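Local coordinates for TSC1 N-terminal domain (Chaetomium thermophilum, PDB 7A0M), which probably helps bring the TSC complex to lysosomal membranes by binding phosphoinositide lipids, thereby contributing to control of mTORC1 signalling, at residues G112-F117 with E170-D175. Residues are numbered along the deposited sequence; the frame is centred on the assembly and turned at random.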
ATOM      1  N   GLY B 112       2.194  -7.578  55.044  1.00 96.39           N
ATOM      2  CA  GLY B 112       1.059  -8.409  54.718  1.00 95.28           C
ATOM      3  C   GLY B 112      -0.288  -7.733  54.803  1.00 91.38           C
ATOM      4  O   GLY B 112      -1.269  -8.292  54.301  1.00 98.20           O
ATOM      5  N   LEU B 113      -0.375  -6.548  55.414  1.00 81.05           N
ATOM      6  CA  LEU B 113      -1.663  -5.874  55.548  1.00 78.70           C
ATOM      7  C   LEU B 113      -2.246  -5.533  54.184  1.00 82.81           C
ATOM      8  O   LEU B 113      -3.442  -5.734  53.943  1.00 85.00           O
ATOM      9  CB  LEU B 113      -1.504  -4.616  56.401  1.00 74.97           C
ATOM     10  CG  LEU B 113      -2.743  -3.744  56.599  1.00 76.81           C
ATOM     11  CD1 LEU B 113      -3.879  -4.555  57.201  1.00 79.00           C
ATOM     12  CD2 LEU B 113      -2.414  -2.545  57.474  1.00 80.02           C
ATOM     13  N   ALA B 114      -1.416  -5.009  53.280  1.00 83.88           N
ATOM     14  CA  ALA B 114      -1.882  -4.712  51.930  1.00 78.45           C
ATOM     15  C   ALA B 114      -2.296  -5.985  51.206  1.00 75.52           C
ATOM     16  O   ALA B 114      -3.343  -6.031  50.551  1.00 70.19           O
ATOM     17  CB  ALA B 114      -0.794  -3.973  51.150  1.00 86.47           C
ATOM     18  N   ARG B 115      -1.480  -7.037  51.314  1.00 80.66           N
ATOM     19  CA  ARG B 115      -1.802  -8.298  50.655  1.00 89.46           C
ATOM     20  C   ARG B 115      -3.018  -8.963  51.290  1.00 95.93           C
ATOM     21  O   ARG B 115      -3.851  -9.544  50.583  1.00106.90           O
ATOM     22  CB  ARG B 115      -0.595  -9.237  50.696  1.00 95.33           C
ATOM     23  CG  ARG B 115       0.609  -8.740  49.910  1.00113.84           C
ATOM     24  CD  ARG B 115       1.774  -9.715  49.999  1.00120.09           C
ATOM     25  NE  ARG B 115       2.937  -9.241  49.257  1.00127.25           N
ATOM     26  CZ  ARG B 115       4.111  -9.864  49.225  1.00133.78           C
ATOM     27  NH1 ARG B 115       4.286 -10.995  49.896  1.00134.33           N
ATOM     28  NH2 ARG B 115       5.113  -9.354  48.522  1.00139.04           N
ATOM     29  N   SER B 116      -3.137  -8.891  52.619  1.00 86.88           N
ATOM     30  CA  SER B 116      -4.281  -9.503  53.289  1.00 77.12           C
ATOM     31  C   SER B 116      -5.584  -8.831  52.881  1.00 74.76           C
ATOM     32  O   SER B 116      -6.598  -9.505  52.661  1.00 77.37           O
ATOM     33  CB  SER B 116      -4.101  -9.442  54.806  1.00 74.11           C
ATOM     34  OG  SER B 116      -5.188 -10.059  55.474  1.00 77.29           O
ATOM     35  N   PHE B 117      -5.580  -7.500  52.778  1.00 67.70           N
ATOM     36  CA  PHE B 117      -6.783  -6.797  52.346  1.00 71.05           C
ATOM     37  C   PHE B 117      -7.084  -7.064  50.878  1.00 70.22           C
ATOM     38  O   PHE B 117      -8.255  -7.087  50.480  1.00 61.93           O
ATOM     39  CB  PHE B 117      -6.635  -5.297  52.593  1.00 76.22           C
ATOM     40  CG  PHE B 117      -7.862  -4.501  52.252  1.00 72.46           C
ATOM     41  CD1 PHE B 117      -8.945  -4.471  53.114  1.00 68.91           C
ATOM     42  CD2 PHE B 117      -7.930  -3.782  51.070  1.00 72.19           C
ATOM     43  CE1 PHE B 117     -10.076  -3.739  52.802  1.00 62.93           C
ATOM     44  CE2 PHE B 117      -9.059  -3.048  50.754  1.00 70.11           C
ATOM     45  CZ  PHE B 117     -10.133  -3.027  51.621  1.00 67.98           C
ATOM     46  N   GLU B 170      -0.570   2.331  45.854  1.00 90.46           N
ATOM     47  CA  GLU B 170      -1.078   2.474  44.496  1.00 80.29           C
ATOM     48  C   GLU B 170      -1.407   1.115  43.893  1.00 84.40           C
ATOM     49  O   GLU B 170      -2.384   0.981  43.148  1.00 89.22           O
ATOM     50  CB  GLU B 170      -0.058   3.216  43.631  1.00 83.53           C
ATOM     51  CG  GLU B 170      -0.495   3.461  42.190  1.00 82.44           C
ATOM     52  CD  GLU B 170       0.168   2.511  41.202  1.00 86.12           C
ATOM     53  OE1 GLU B 170      -0.001   1.281  41.335  1.00 84.71           O
ATOM     54  OE2 GLU B 170       0.878   2.995  40.297  1.00 90.63           O
ATOM     55  N   GLN B 171      -0.602   0.095  44.207  1.00 85.87           N
ATOM     56  CA  GLN B 171      -0.867  -1.243  43.684  1.00 92.75           C
ATOM     57  C   GLN B 171      -2.181  -1.797  44.219  1.00 79.33           C
ATOM     58  O   GLN B 171      -2.946  -2.421  43.476  1.00 78.25           O
ATOM     59  CB  GLN B 171       0.291  -2.181  44.022  1.00106.88           C
ATOM     60  CG  GLN B 171       1.546  -1.944  43.197  1.00122.14           C
ATOM     61  CD  GLN B 171       2.730  -2.754  43.689  1.00133.26           C
ATOM     62  OE1 GLN B 171       2.584  -3.635  44.536  1.00133.56           O
ATOM     63  NE2 GLN B 171       3.910  -2.461  43.155  1.00137.47           N
ATOM     64  N   VAL B 172      -2.462  -1.579  45.506  1.00 75.78           N
ATOM     65  CA  VAL B 172      -3.713  -2.063  46.083  1.00 73.23           C
ATOM     66  C   VAL B 172      -4.900  -1.401  45.396  1.00 68.46           C
ATOM     67  O   VAL B 172      -5.847  -2.073  44.970  1.00 64.76           O
ATOM     68  CB  VAL B 172      -3.737  -1.829  47.605  1.00 74.53           C
ATOM     69  CG1 VAL B 172      -5.141  -2.047  48.149  1.00 78.12           C
ATOM     70  CG2 VAL B 172      -2.765  -2.768  48.295  1.00 84.39           C
ATOM     71  N   LEU B 173      -4.867  -0.072  45.277  1.00 60.38           N
ATOM     72  CA  LEU B 173      -5.936   0.633  44.579  1.00 59.31           C
ATOM     73  C   LEU B 173      -6.027   0.193  43.122  1.00 59.68           C
ATOM     74  O   LEU B 173      -7.126   0.016  42.586  1.00 68.73           O
ATOM     75  CB  LEU B 173      -5.718   2.143  44.674  1.00 61.95           C
ATOM     76  CG  LEU B 173      -6.116   2.801  45.996  1.00 71.17           C
ATOM     77  CD1 LEU B 173      -5.739   4.274  46.002  1.00 78.62           C
ATOM     78  CD2 LEU B 173      -7.604   2.626  46.256  1.00 61.45           C
ATOM     79  N   THR B 174      -4.879   0.011  42.465  1.00 61.31           N
ATOM     80  CA  THR B 174      -4.881  -0.405  41.066  1.00 64.01           C
ATOM     81  C   THR B 174      -5.372  -1.841  40.916  1.00 70.35           C
ATOM     82  O   THR B 174      -6.269  -2.118  40.112  1.00 68.49           O
ATOM     83  CB  THR B 174      -3.482  -0.254  40.467  1.00 62.14           C
ATOM     84  OG1 THR B 174      -3.066   1.114  40.563  1.00 64.80           O
ATOM     85  CG2 THR B 174      -3.481  -0.676  39.003  1.00 59.77           C
ATOM     86  N   ASP B 175      -4.786  -2.772  41.676  1.00 75.42           N
ATOM     87  CA  ASP B 175      -5.172  -4.174  41.553  1.00 76.39           C
ATOM     88  C   ASP B 175      -6.635  -4.385  41.928  1.00 70.24           C
ATOM     89  O   ASP B 175      -7.325  -5.210  41.318  1.00 64.64           O
ATOM     90  CB  ASP B 175      -4.269  -5.052  42.422  1.00 76.77           C
ATOM     91  CG  ASP B 175      -2.829  -5.057  41.947  1.00 76.44           C
ATOM     92  OD1 ASP B 175      -2.527  -4.369  40.949  1.00 81.91           O
ATOM     93  OD2 ASP B 175      -1.998  -5.749  42.572  1.00 80.21           O
TER
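Val172 packs against Ala114 and Phe117, and these three buried apolar side chains make the contact between the two segments. All three CB atoms point toward the opposite segment, and the valine serves both partners by dividing its methyls between them. Val172 CG2 points at the flank of the Ala114 methyl, with 3.7 Å between Val172 CG2 and Ala114 CB; the same CG2 also lies 4.0 Å from Ala114 O, so it rests against the first turn of helix 113-125 as well as on the side chain. CG1, turned anti to the valine's backbone N (chi1 168°), reaches instead for the phenylalanine one turn further on. It arrives at the ring edge, near the ring plane, in a looser contact of 4.4 Å from Val172 CG1 to Phe117 CD2. The small alanine lets the backbones come fairly close: Ala114 CA and Val172 CA are 6.7 Å apart. On the helix of the valine, Glu170 O accepts two bonds, from Thr174 N and, at 2.7 Å, from Thr174 OG1, which approach from opposite faces of the carbonyl plane. With only 112 Å² buried in all, this is a slender piece of packing within the all-helical N-terminal domain of TSC1. Its wider setting comes from helix 89-105, whose Trp96 stacks with Phe117 and whose Leu104 touches Val172, while Leu113 and Ser116 pack on helix 69-81 and Leu173 on helix 142-153.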